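Side-chain contacts in malyl-CoA lyase/beta-methylmalyl-CoA lyase (Methylobacterium extorquens, PDB 5UGR), which belongs to the HpcH/HpaI aldolase/citrate lyase family, folds as a TIM barrel and binds a magnesium ion: residues Arg87-Ile92 and Thr121-Ala126; Gln61-Leu66 and Met73-Asn78; Pro105-Gly108 and Asp112-Ala115. All coordinates share one frame; numbering follows the deposited sequence. Where two conformers were deposited one is given.

Contact 1. Residues Arg87-Ile92 and Thr121-Ala126; sequences RDVVDI and TQIEQA
V90 and I123 mark the place where helices 85-95 and 110-127 come nearest each other in these segments, with their CA atoms 7.0 Å apart. The two segments run in broadly the same direction, at a clear slant to each other; each is held by the usual helical ladder of backbone bonds, and a few apolar side chains meet between them. I123 does most of the reaching. Its side chain heads for the other helix, with CG1 anti to the carbonyl carbon (chi1 -60°) and CD1 carried onward by a nearly extended second torsion of 156°. The methyl at its end settles into the angle between two consecutive valines. CD1 lies 3.8 Å from V89 CG1 and meets the backbone of the next residue, at 3.8 Å from V90 CA. The V90 side chain adds a looser touch, its CG2 4.2 Å from I123 CD1, and the two side chains stand about square to each other. Beta-branched valines suit this place because their short, stiff side chains let the longer isoleucine come right up to the helix backbone.

On another flank of helix 85-95, R87 in one of its two conformers makes a salt bridge to D91, one turn on. D88 in turn pairs with R56 of helix 52-65. Y86 of the second subunit packs over V90 and I123, while Q122 NE2 donates to L80 O of that same subunit, so the apolar seam also faces a subunit interface. Two successive helices of the outer layer, running in the same general sense and packed against each other around the strand barrel, are characteristic of the TIM barrel.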
ATOM      1  N   ARG A  87     -28.575 -12.975 -10.448  0.50 14.84           N
ATOM      2  CA  ARG A  87     -29.428 -13.549 -11.472  0.50 16.47           C
ATOM      3  C   ARG A  87     -29.364 -12.831 -12.827  0.50 16.95           C
ATOM      4  O   ARG A  87     -29.431 -13.467 -13.865  0.50 16.92           O
ATOM      5  CB  ARG A  87     -30.837 -13.690 -10.920  0.50 18.04           C
ATOM      6  CG  ARG A  87     -30.946 -15.089 -10.330  0.50 20.48           C
ATOM      7  CD  ARG A  87     -31.772 -16.012 -11.253  0.50 23.63           C
ATOM      8  NE  ARG A  87     -33.051 -15.681 -10.743  0.50 30.62           N
ATOM      9  CZ  ARG A  87     -34.184 -15.689 -11.384  0.50 24.84           C
ATOM     10  NH1 ARG A  87     -35.190 -15.288 -10.681  0.50 26.94           N
ATOM     11  NH2 ARG A  87     -34.292 -16.101 -12.652  0.50 23.38           N
ATOM     12  N   ASP A  88     -29.115 -11.523 -12.810  1.00 15.74           N
ATOM     13  CA  ASP A  88     -28.836 -10.787 -14.037  1.00 15.76           C
ATOM     14  C   ASP A  88     -27.658 -11.409 -14.803  1.00 16.34           C
ATOM     15  O   ASP A  88     -27.734 -11.672 -15.986  1.00 16.97           O
ATOM     16  CB  ASP A  88     -28.514  -9.327 -13.767  1.00 15.77           C
ATOM     17  CG  ASP A  88     -29.627  -8.536 -13.105  1.00 16.35           C
ATOM     18  OD1 ASP A  88     -30.845  -8.933 -13.145  1.00 16.38           O
ATOM     19  OD2 ASP A  88     -29.290  -7.421 -12.539  1.00 14.99           O
ATOM     20  N   VAL A  89     -26.560 -11.610 -14.072  1.00 14.80           N
ATOM     21  CA  VAL A  89     -25.342 -12.104 -14.698  1.00 15.11           C
ATOM     22  C   VAL A  89     -25.509 -13.561 -15.120  1.00 15.32           C
ATOM     23  O   VAL A  89     -25.219 -13.930 -16.261  1.00 16.23           O
ATOM     24  CB  VAL A  89     -24.124 -11.903 -13.775  1.00 14.40           C
ATOM     25  CG1 VAL A  89     -22.847 -12.452 -14.400  1.00 16.22           C
ATOM     26  CG2 VAL A  89     -23.933 -10.398 -13.467  1.00 15.61           C
ATOM     27  N   VAL A  90     -25.936 -14.392 -14.187  1.00 14.94           N
ATOM     28  CA  VAL A  90     -26.080 -15.841 -14.477  1.00 15.75           C
ATOM     29  C   VAL A  90     -27.064 -16.056 -15.638  1.00 16.97           C
ATOM     30  O   VAL A  90     -26.728 -16.699 -16.627  1.00 16.63           O
ATOM     31  CB  VAL A  90     -26.543 -16.624 -13.219  1.00 16.16           C
ATOM     32  CG1 VAL A  90     -26.965 -18.055 -13.605  1.00 19.65           C
ATOM     33  CG2 VAL A  90     -25.410 -16.685 -12.200  1.00 15.71           C
ATOM     34  N   ASP A  91     -28.268 -15.503 -15.526  1.00 17.05           N
ATOM     35  CA  ASP A  91     -29.301 -15.854 -16.528  1.00 17.05           C
ATOM     36  C   ASP A  91     -28.932 -15.327 -17.920  1.00 17.54           C
ATOM     37  O   ASP A  91     -29.073 -16.021 -18.922  1.00 19.20           O
ATOM     38  CB  ASP A  91     -30.672 -15.352 -16.134  1.00 19.31           C
ATOM     39  CG  ASP A  91     -31.245 -16.048 -14.948  1.00 20.88           C
ATOM     40  OD1 ASP A  91     -30.637 -16.994 -14.421  1.00 23.33           O
ATOM     41  OD2 ASP A  91     -32.417 -15.717 -14.626  1.00 23.43           O
ATOM     42  N   ILE A  92     -28.443 -14.096 -17.986  1.00 15.26           N
ATOM     43  CA  ILE A  92     -28.166 -13.493 -19.288  1.00 16.90           C
ATOM     44  C   ILE A  92     -26.895 -14.026 -19.884  1.00 17.87           C
ATOM     45  O   ILE A  92     -26.878 -14.331 -21.103  1.00 16.97           O
ATOM     46  CB  ILE A  92     -28.216 -11.954 -19.254  1.00 16.53           C
ATOM     47  CG1 ILE A  92     -29.576 -11.487 -18.771  1.00 18.10           C
ATOM     48  CG2 ILE A  92     -27.835 -11.347 -20.594  1.00 17.39           C
ATOM     49  CD1 ILE A  92     -29.707 -10.033 -18.317  1.00 17.61           C
ATOM     50  N   THR A 121     -16.388 -15.112 -15.551  1.00 14.51           N
ATOM     51  CA  THR A 121     -15.447 -16.091 -16.044  1.00 13.73           C
ATOM     52  C   THR A 121     -15.993 -17.524 -15.906  1.00 13.65           C
ATOM     53  O   THR A 121     -15.862 -18.352 -16.837  1.00 14.42           O
ATOM     54  CB  THR A 121     -14.052 -15.944 -15.409  1.00 13.70           C
ATOM     55  OG1 THR A 121     -13.603 -14.592 -15.638  1.00 14.75           O
ATOM     56  CG2 THR A 121     -13.078 -16.941 -15.984  1.00 15.15           C
ATOM     57  N   GLN A 122     -16.526 -17.835 -14.731  1.00 12.55           N
ATOM     58  CA  GLN A 122     -17.048 -19.188 -14.464  1.00 14.12           C
ATOM     59  C   GLN A 122     -18.156 -19.532 -15.437  1.00 14.25           C
ATOM     60  O   GLN A 122     -18.204 -20.658 -15.956  1.00 15.34           O
ATOM     61  CB  GLN A 122     -17.511 -19.345 -13.044  1.00 13.60           C
ATOM     62  CG  GLN A 122     -16.322 -19.298 -12.074  1.00 13.55           C
ATOM     63  CD  GLN A 122     -16.730 -19.430 -10.642  1.00 13.25           C
ATOM     64  OE1 GLN A 122     -17.902 -19.718 -10.345  1.00 14.69           O
ATOM     65  NE2 GLN A 122     -15.787 -19.167  -9.724  1.00 13.85           N
ATOM     66  N   ILE A 123     -19.043 -18.592 -15.711  1.00 13.42           N
ATOM     67  CA  ILE A 123     -20.153 -18.882 -16.647  1.00 15.45           C
ATOM     68  C   ILE A 123     -19.602 -19.096 -18.033  1.00 14.73           C
ATOM     69  O   ILE A 123     -20.026 -20.029 -18.773  1.00 16.28           O
ATOM     70  CB  ILE A 123     -21.208 -17.766 -16.639  1.00 15.29           C
ATOM     71  CG1 ILE A 123     -21.812 -17.588 -15.241  1.00 16.53           C
ATOM     72  CG2 ILE A 123     -22.294 -18.039 -17.663  1.00 15.23           C
ATOM     73  CD1 ILE A 123     -22.385 -16.186 -15.040  1.00 17.35           C
ATOM     74  N   GLU A 124     -18.632 -18.270 -18.440  1.00 14.70           N
ATOM     75  CA  GLU A 124     -18.020 -18.452 -19.741  1.00 15.63           C
ATOM     76  C   GLU A 124     -17.283 -19.830 -19.862  1.00 16.54           C
ATOM     77  O   GLU A 124     -17.297 -20.463 -20.936  1.00 18.01           O
ATOM     78  CB  GLU A 124     -17.052 -17.269 -20.065  1.00 16.87           C
ATOM     79  CG  GLU A 124     -17.763 -15.967 -20.352  1.00 16.49           C
ATOM     80  CD  GLU A 124     -16.832 -14.856 -20.813  1.00 17.18           C
ATOM     81  OE1 GLU A 124     -15.604 -14.901 -20.564  1.00 19.66           O
ATOM     82  OE2 GLU A 124     -17.387 -13.929 -21.473  1.00 21.89           O
ATOM     83  N   GLN A 125     -16.606 -20.245 -18.793  1.00 15.40           N
ATOM     84  CA  GLN A 125     -15.987 -21.554 -18.731  1.00 15.66           C
ATOM     85  C   GLN A 125     -17.061 -22.643 -18.920  1.00 16.86           C
ATOM     86  O   GLN A 125     -16.821 -23.594 -19.662  1.00 20.02           O
ATOM     87  CB  GLN A 125     -15.276 -21.767 -17.424  1.00 17.02           C
ATOM     88  CG  GLN A 125     -14.004 -20.944 -17.250  1.00 16.31           C
ATOM     89  CD  GLN A 125     -13.336 -21.132 -15.892  1.00 17.62           C
ATOM     90  OE1 GLN A 125     -12.110 -21.509 -15.771  1.00 24.00           O
ATOM     91  NE2 GLN A 125     -14.052 -20.869 -14.923  1.00 15.64           N
ATOM     92  N   ALA A 126     -18.206 -22.523 -18.249  1.00 15.23           N
ATOM     93  CA  ALA A 126     -19.225 -23.540 -18.334  1.00 17.75           C
ATOM     94  C   ALA A 126     -19.788 -23.613 -19.751  1.00 19.01           C
ATOM     95  O   ALA A 126     -20.109 -24.706 -20.240  1.00 22.29           O
ATOM     96  CB  ALA A 126     -20.328 -23.236 -17.335  1.00 18.17           C
TER

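Contact 2. Residues Gln61-Leu66 and Met73-Asn78; sequences QALNDL and MMIRIN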
ATOM      1  N   GLN A  61     -34.669 -12.296 -24.366  1.00 23.62           N
ATOM      2  CA  GLN A  61     -35.399 -12.442 -25.644  1.00 25.04           C
ATOM      3  C   GLN A  61     -34.839 -11.436 -26.665  1.00 23.69           C
ATOM      4  O   GLN A  61     -34.535 -11.802 -27.832  1.00 24.93           O
ATOM      5  CB  GLN A  61     -36.934 -12.282 -25.423  1.00 26.86           C
ATOM      6  CG  GLN A  61     -37.690 -12.022 -26.727  1.00 36.82           C
ATOM      7  CD  GLN A  61     -39.188 -12.116 -26.612  1.00 65.28           C
ATOM      8  OE1 GLN A  61     -39.789 -12.844 -27.358  1.00 63.23           O
ATOM      9  NE2 GLN A  61     -39.802 -11.357 -25.694  1.00 93.75           N
ATOM     10  N   ALA A  62     -34.614 -10.173 -26.206  1.00 21.12           N
ATOM     11  CA  ALA A  62     -34.155  -9.150 -27.135  1.00 21.43           C
ATOM     12  C   ALA A  62     -32.732  -9.467 -27.657  1.00 21.39           C
ATOM     13  O   ALA A  62     -32.472  -9.350 -28.876  1.00 22.59           O
ATOM     14  CB  ALA A  62     -34.169  -7.779 -26.465  1.00 23.85           C
ATOM     15  N   LEU A  63     -31.830  -9.882 -26.776  1.00 20.21           N
ATOM     16  CA  LEU A  63     -30.498 -10.209 -27.216  1.00 20.69           C
ATOM     17  C   LEU A  63     -30.438 -11.399 -28.150  1.00 22.05           C
ATOM     18  O   LEU A  63     -29.607 -11.436 -29.057  1.00 23.37           O
ATOM     19  CB  LEU A  63     -29.548 -10.470 -26.021  1.00 22.73           C
ATOM     20  CG  LEU A  63     -29.125  -9.235 -25.240  1.00 19.25           C
ATOM     21  CD1 LEU A  63     -28.518  -9.687 -23.930  1.00 19.32           C
ATOM     22  CD2 LEU A  63     -28.144  -8.441 -26.053  1.00 21.45           C
ATOM     23  N   ASN A  64     -31.354 -12.352 -27.961  1.00 21.62           N
ATOM     24  CA  ASN A  64     -31.361 -13.543 -28.791  1.00 25.31           C
ATOM     25  C   ASN A  64     -32.102 -13.417 -30.088  1.00 24.96           C
ATOM     26  O   ASN A  64     -31.765 -14.126 -31.062  1.00 28.49           O
ATOM     27  CB  ASN A  64     -31.927 -14.669 -27.964  1.00 25.66           C
ATOM     28  CG  ASN A  64     -30.918 -15.199 -26.963  1.00 30.20           C
ATOM     29  OD1 ASN A  64     -29.709 -14.963 -27.068  1.00 33.00           O
ATOM     30  ND2 ASN A  64     -31.398 -15.926 -26.011  1.00 27.49           N
ATOM     31  N   ASP A  65     -33.115 -12.549 -30.118  1.00 25.48           N
ATOM     32  CA  ASP A  65     -34.041 -12.482 -31.288  1.00 27.99           C
ATOM     33  C   ASP A  65     -33.869 -11.279 -32.254  1.00 25.96           C
ATOM     34  O   ASP A  65     -34.275 -11.365 -33.417  1.00 33.96           O
ATOM     35  CB  ASP A  65     -35.506 -12.429 -30.793  1.00 27.76           C
ATOM     36  CG  ASP A  65     -35.944 -13.657 -30.093  1.00 34.03           C
ATOM     37  OD1 ASP A  65     -35.225 -14.673 -30.102  1.00 34.86           O
ATOM     38  OD2 ASP A  65     -37.066 -13.573 -29.529  1.00 38.58           O
ATOM     39  N   LEU A  66     -33.374 -10.147 -31.727  1.00 26.67           N
ATOM     40  CA  LEU A  66     -33.399  -8.926 -32.525  1.00 25.30           C
ATOM     41  C   LEU A  66     -32.100  -8.830 -33.295  1.00 26.07           C
ATOM     42  O   LEU A  66     -31.096  -9.485 -32.981  1.00 29.57           O
ATOM     43  CB  LEU A  66     -33.544  -7.698 -31.607  1.00 26.33           C
ATOM     44  CG  LEU A  66     -34.889  -7.589 -30.903  1.00 34.59           C
ATOM     45  CD1 LEU A  66     -35.013  -6.347 -30.028  1.00 26.41           C
ATOM     46  CD2 LEU A  66     -36.077  -7.679 -31.873  1.00 38.32           C
ATOM     47  N   MET A  73     -23.013  -4.589 -27.720  1.00 15.34           N
ATOM     48  CA  MET A  73     -24.214  -4.820 -26.923  1.00 14.14           C
ATOM     49  C   MET A  73     -23.833  -5.122 -25.485  1.00 13.91           C
ATOM     50  O   MET A  73     -23.010  -6.009 -25.191  1.00 14.95           O
ATOM     51  CB  MET A  73     -25.039  -5.969 -27.522  1.00 16.46           C
ATOM     52  CG  MET A  73     -25.674  -5.626 -28.859  1.00 18.45           C
ATOM     53  SD  MET A  73     -26.670  -4.102 -28.866  1.00 18.95           S
ATOM     54  CE  MET A  73     -27.872  -4.475 -27.563  1.00 18.33           C
ATOM     55  N   MET A  74     -24.472  -4.368 -24.581  1.00 14.98           N
ATOM     56  CA  MET A  74     -24.144  -4.397 -23.163  0.50 14.87           C
ATOM     57  C   MET A  74     -25.413  -4.536 -22.323  1.00 15.14           C
ATOM     58  O   MET A  74     -26.494  -4.192 -22.784  1.00 15.84           O
ATOM     59  CB  MET A  74     -23.392  -3.082 -22.839  0.50 13.44           C
ATOM     60  CG  MET A  74     -22.737  -2.961 -21.458  0.50 11.95           C
ATOM     61  SD  MET A  74     -21.368  -1.766 -21.478  0.50 12.60           S
ATOM     62  CE  MET A  74     -22.251  -0.245 -21.857  0.50 12.57           C
ATOM     63  N   ILE A  75     -25.255  -4.989 -21.085  1.00 14.24           N
ATOM     64  CA  ILE A  75     -26.315  -4.859 -20.090  1.00 13.13           C
ATOM     65  C   ILE A  75     -25.775  -4.065 -18.899  1.00 13.42           C
ATOM     66  O   ILE A  75     -24.592  -4.218 -18.529  1.00 14.03           O
ATOM     67  CB  ILE A  75     -26.826  -6.212 -19.590  1.00 13.75           C
ATOM     68  CG1 ILE A  75     -25.689  -7.151 -19.069  1.00 14.45           C
ATOM     69  CG2 ILE A  75     -27.647  -6.908 -20.661  1.00 16.34           C
ATOM     70  CD1 ILE A  75     -26.064  -8.497 -18.502  1.00 15.40           C
ATOM     71  N   ARG A  76     -26.644  -3.212 -18.340  1.00 13.38           N
ATOM     72  CA  ARG A  76     -26.339  -2.564 -17.056  1.00 13.24           C
ATOM     73  C   ARG A  76     -27.024  -3.431 -15.987  1.00 13.32           C
ATOM     74  O   ARG A  76     -28.253  -3.488 -15.882  1.00 14.49           O
ATOM     75  CB  ARG A  76     -26.735  -1.134 -16.943  1.00 13.30           C
ATOM     76  CG  ARG A  76     -26.365  -0.563 -15.553  1.00 14.33           C
ATOM     77  CD  ARG A  76     -26.474   0.937 -15.431  1.00 14.58           C
ATOM     78  NE  ARG A  76     -27.831   1.467 -15.661  1.00 13.42           N
ATOM     79  CZ  ARG A  76     -28.137   2.761 -15.657  1.00 12.93           C
ATOM     80  NH1 ARG A  76     -27.184   3.657 -15.394  1.00 14.88           N
ATOM     81  NH2 ARG A  76     -29.346   3.217 -16.005  1.00 16.82           N
ATOM     82  N   ILE A  77     -26.189  -4.219 -15.295  1.00 13.68           N
ATOM     83  CA  ILE A  77     -26.647  -5.061 -14.209  1.00 13.32           C
ATOM     84  C   ILE A  77     -27.026  -4.267 -12.983  1.00 14.29           C
ATOM     85  O   ILE A  77     -26.689  -3.104 -12.865  1.00 13.90           O
ATOM     86  CB  ILE A  77     -25.646  -6.181 -13.846  1.00 13.62           C
ATOM     87  CG1 ILE A  77     -24.296  -5.593 -13.360  1.00 13.17           C
ATOM     88  CG2 ILE A  77     -25.394  -7.056 -15.059  1.00 14.12           C
ATOM     89  CD1 ILE A  77     -23.318  -6.636 -12.925  1.00 13.86           C
ATOM     90  N   ASN A  78     -27.766  -4.921 -12.088  1.00 13.64           N
ATOM     91  CA  ASN A  78     -28.097  -4.292 -10.823  1.00 14.08           C
ATOM     92  C   ASN A  78     -26.868  -4.113  -9.935  1.00 13.07           C
ATOM     93  O   ASN A  78     -25.799  -4.737 -10.151  1.00 13.85           O
ATOM     94  CB  ASN A  78     -29.233  -5.063 -10.146  1.00 13.62           C
ATOM     95  CG  ASN A  78     -30.565  -4.648 -10.710  1.00 15.45           C
ATOM     96  OD1 ASN A  78     -31.104  -3.556 -10.373  1.00 15.93           O
ATOM     97  ND2 ASN A  78     -31.081  -5.449 -11.649  1.00 16.24           N
TER
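L63 meets M73 and I75 within a beta-alpha-beta unit of the TIM barrel, made of strand 38-42, helix 52-65 and strand 72-76, where the end of the helix lies against the strand that follows it. L63 points at the strand, and its CG, anti to the carbonyl carbon (chi1 -73°), continues into an extended second torsion of 165° that presents both methyls to it. M73 turns its own side chain toward the helix, and its CB lies 4.2 Å from L63 CD2; the M73 side chain also packs on W68. M74 points away from the helix. I75 does not point straight at the helix, but its CG2 comes within 4.4 Å of L63 CD1, a loose apolar touch. The two methyls of L63 thus serve two strand residues, one each; a forked leucine is well suited to reach both, and it also packs on L41 of strand 38-42. Beyond I75 the chain turns polar: R76 NE forms a salt bridge with D42 OD1, and N78, in the loop after the strand, has its OD1 hydrogen-bonded to K52 NZ.

Contact 3. Residues Pro105-Gly108 and Asp112-Ala115; sequences PKVG and DVYA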
ATOM      1  N   PRO A 105     -22.588  -1.010 -12.329  1.00 11.49           N
ATOM      2  CA  PRO A 105     -22.953   0.276 -11.745  1.00 12.93           C
ATOM      3  C   PRO A 105     -22.309   0.531 -10.376  1.00 12.72           C
ATOM      4  O   PRO A 105     -21.926  -0.424  -9.663  1.00 12.04           O
ATOM      5  CB  PRO A 105     -24.490   0.166 -11.620  1.00 14.82           C
ATOM      6  CG  PRO A 105     -24.663  -1.288 -11.247  1.00 13.84           C
ATOM      7  CD  PRO A 105     -23.657  -2.019 -12.096  1.00 12.55           C
ATOM      8  N   LYS A 106     -22.175   1.833 -10.070  1.00 12.41           N
ATOM      9  CA  LYS A 106     -21.872   2.242  -8.701  1.00 12.37           C
ATOM     10  C   LYS A 106     -20.571   1.681  -8.179  1.00 12.10           C
ATOM     11  O   LYS A 106     -20.407   1.393  -7.007  1.00 12.66           O
ATOM     12  CB  LYS A 106     -23.014   1.956  -7.728  1.00 12.42           C
ATOM     13  CG  LYS A 106     -24.355   2.451  -8.192  1.00 12.70           C
ATOM     14  CD  LYS A 106     -25.477   2.150  -7.241  1.00 13.57           C
ATOM     15  CE  LYS A 106     -25.511   0.728  -6.677  1.00 15.73           C
ATOM     16  NZ  LYS A 106     -26.794   0.481  -5.906  1.00 14.07           N
ATOM     17  N   VAL A 107     -19.596   1.490  -9.067  1.00 11.91           N
ATOM     18  CA  VAL A 107     -18.371   0.784  -8.620  1.00 11.38           C
ATOM     19  C   VAL A 107     -17.609   1.663  -7.608  1.00 10.89           C
ATOM     20  O   VAL A 107     -17.429   2.868  -7.814  1.00 12.42           O
ATOM     21  CB  VAL A 107     -17.453   0.417  -9.817  1.00 11.46           C
ATOM     22  CG1 VAL A 107     -16.124  -0.197  -9.370  1.00 12.75           C
ATOM     23  CG2 VAL A 107     -18.197  -0.549 -10.731  1.00 13.74           C
ATOM     24  N   GLY A 108     -17.213   1.042  -6.503  1.00 11.58           N
ATOM     25  CA  GLY A 108     -16.575   1.771  -5.402  1.00 11.52           C
ATOM     26  C   GLY A 108     -15.125   1.432  -5.199  1.00 11.37           C
ATOM     27  O   GLY A 108     -14.344   2.298  -4.856  1.00 12.75           O
ATOM     28  N   ASP A 112     -14.879  -4.821  -6.321  1.00 11.21           N
ATOM     29  CA  ASP A 112     -16.214  -4.915  -6.930  1.00 10.70           C
ATOM     30  C   ASP A 112     -16.088  -5.522  -8.330  1.00 10.31           C
ATOM     31  O   ASP A 112     -16.891  -6.391  -8.759  1.00 12.39           O
ATOM     32  CB  ASP A 112     -16.885  -3.525  -7.035  1.00 11.01           C
ATOM     33  CG  ASP A 112     -17.353  -2.944  -5.683  1.00 12.07           C
ATOM     34  OD1 ASP A 112     -17.772  -3.735  -4.823  1.00 12.23           O
ATOM     35  OD2 ASP A 112     -17.318  -1.683  -5.631  1.00 12.20           O
ATOM     36  N   VAL A 113     -15.108  -5.054  -9.070  1.00 10.86           N
ATOM     37  CA  VAL A 113     -14.894  -5.514 -10.450  1.00 11.43           C
ATOM     38  C   VAL A 113     -14.389  -6.959 -10.461  1.00 11.79           C
ATOM     39  O   VAL A 113     -14.852  -7.785 -11.262  1.00 11.76           O
ATOM     40  CB  VAL A 113     -13.976  -4.578 -11.216  1.00 11.26           C
ATOM     41  CG1 VAL A 113     -13.864  -5.018 -12.686  1.00 12.39           C
ATOM     42  CG2 VAL A 113     -14.467  -3.155 -11.165  1.00 12.95           C
ATOM     43  N   TYR A 114     -13.462  -7.274  -9.567  1.00 11.30           N
ATOM     44  CA  TYR A 114     -12.966  -8.633  -9.391  1.00 11.02           C
ATOM     45  C   TYR A 114     -14.131  -9.598  -9.209  1.00 11.32           C
ATOM     46  O   TYR A 114     -14.154 -10.701  -9.783  1.00 12.58           O
ATOM     47  CB  TYR A 114     -11.951  -8.683  -8.262  1.00 11.67           C
ATOM     48  CG  TYR A 114     -11.108  -9.899  -8.066  1.00 11.04           C
ATOM     49  CD1 TYR A 114     -11.599 -11.039  -7.431  1.00 11.21           C
ATOM     50  CD2 TYR A 114      -9.767  -9.920  -8.523  1.00 12.09           C
ATOM     51  CE1 TYR A 114     -10.771 -12.133  -7.132  1.00 11.10           C
ATOM     52  CE2 TYR A 114      -8.955 -11.001  -8.245  1.00 11.67           C
ATOM     53  CZ  TYR A 114      -9.427 -12.101  -7.544  1.00 11.65           C
ATOM     54  OH  TYR A 114      -8.591 -13.158  -7.280  1.00 11.29           O
ATOM     55  N   ALA A 115     -15.070  -9.223  -8.351  1.00 10.97           N
ATOM     56  CA  ALA A 115     -16.209 -10.107  -8.079  1.00 11.97           C
ATOM     57  C   ALA A 115     -16.976 -10.465  -9.319  1.00 11.75           C
ATOM     58  O   ALA A 115     -17.380 -11.641  -9.471  1.00 13.54           O
ATOM     59  CB  ALA A 115     -17.106  -9.496  -7.014  1.00 12.81           C
TER
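V107, G108, D112 and V113 form a mixed contact, part carboxylate-to-backbone bond and part apolar packing, across the turn that leads from strand 101-104 into helix 110-127. The polar half is the bond from G108 N to D112 OD2, 2.9 Å long and fairly straight at 158°, with the donor lying nearly in line with the C-O bond of the carboxylate. D112 sits in the first turn of the helix, and its short side chain, CG anti to the carbonyl carbon (chi1 -72°), reaches back to the loop that precedes it. G108 meets it with backbone alone, and OD2 also comes within 3.5 Å of G108 CA.

OD2 is gripped further by V109 N and by S2 OG of the fourth subunit, whereas OD1 meets Y114 OH of the second subunit and F3 N of the fourth. So many polar partners round a buried carboxylate probably favour its charged form, and they make D112 a junction of three chains.

The apolar half lies alongside. V107 CG1, anti to its own N (chi1 175°), touches V113 CG2 at 3.8 Å and D112 CB at 4.1 Å, its side chain standing about square to that of V113. Both valines also pack on V137 of strand 134-139, in the barrel, and their compact side chains suit so close a meeting of loop, helix and strand. Just before them, K106 N bonds to E140 OE2, a carboxylate of the magnesium site, and the V107 side chain is about 10 Å from a bound magnesium. A loop following a barrel strand, close to the metal site, is where TIM barrels characteristically build their active sites.

From the N terminus, contact 2 closes first, bridging the short connection between helix 52-65 and strand 72-76. The chain then enters helix 85-95, where contact 1 opens; its loop passes through strand 101-104 and shuts on helix 110-127. Contact 3 is nested inside that loop, and no two loops cross. Contacts 1 and 2 touch directly: D88 OD2 probably hydrogen-bonds to N78 ND2 at 2.8 Å, and I92 packs on L63. Contact 2 also reaches contact 3, where I77 and N78 meet P105. Together they tie helix 52-65 to strand 72-76, helix 85-95 to helix 110-127, and the loop after strand 101-104 to the start of helix 110-127.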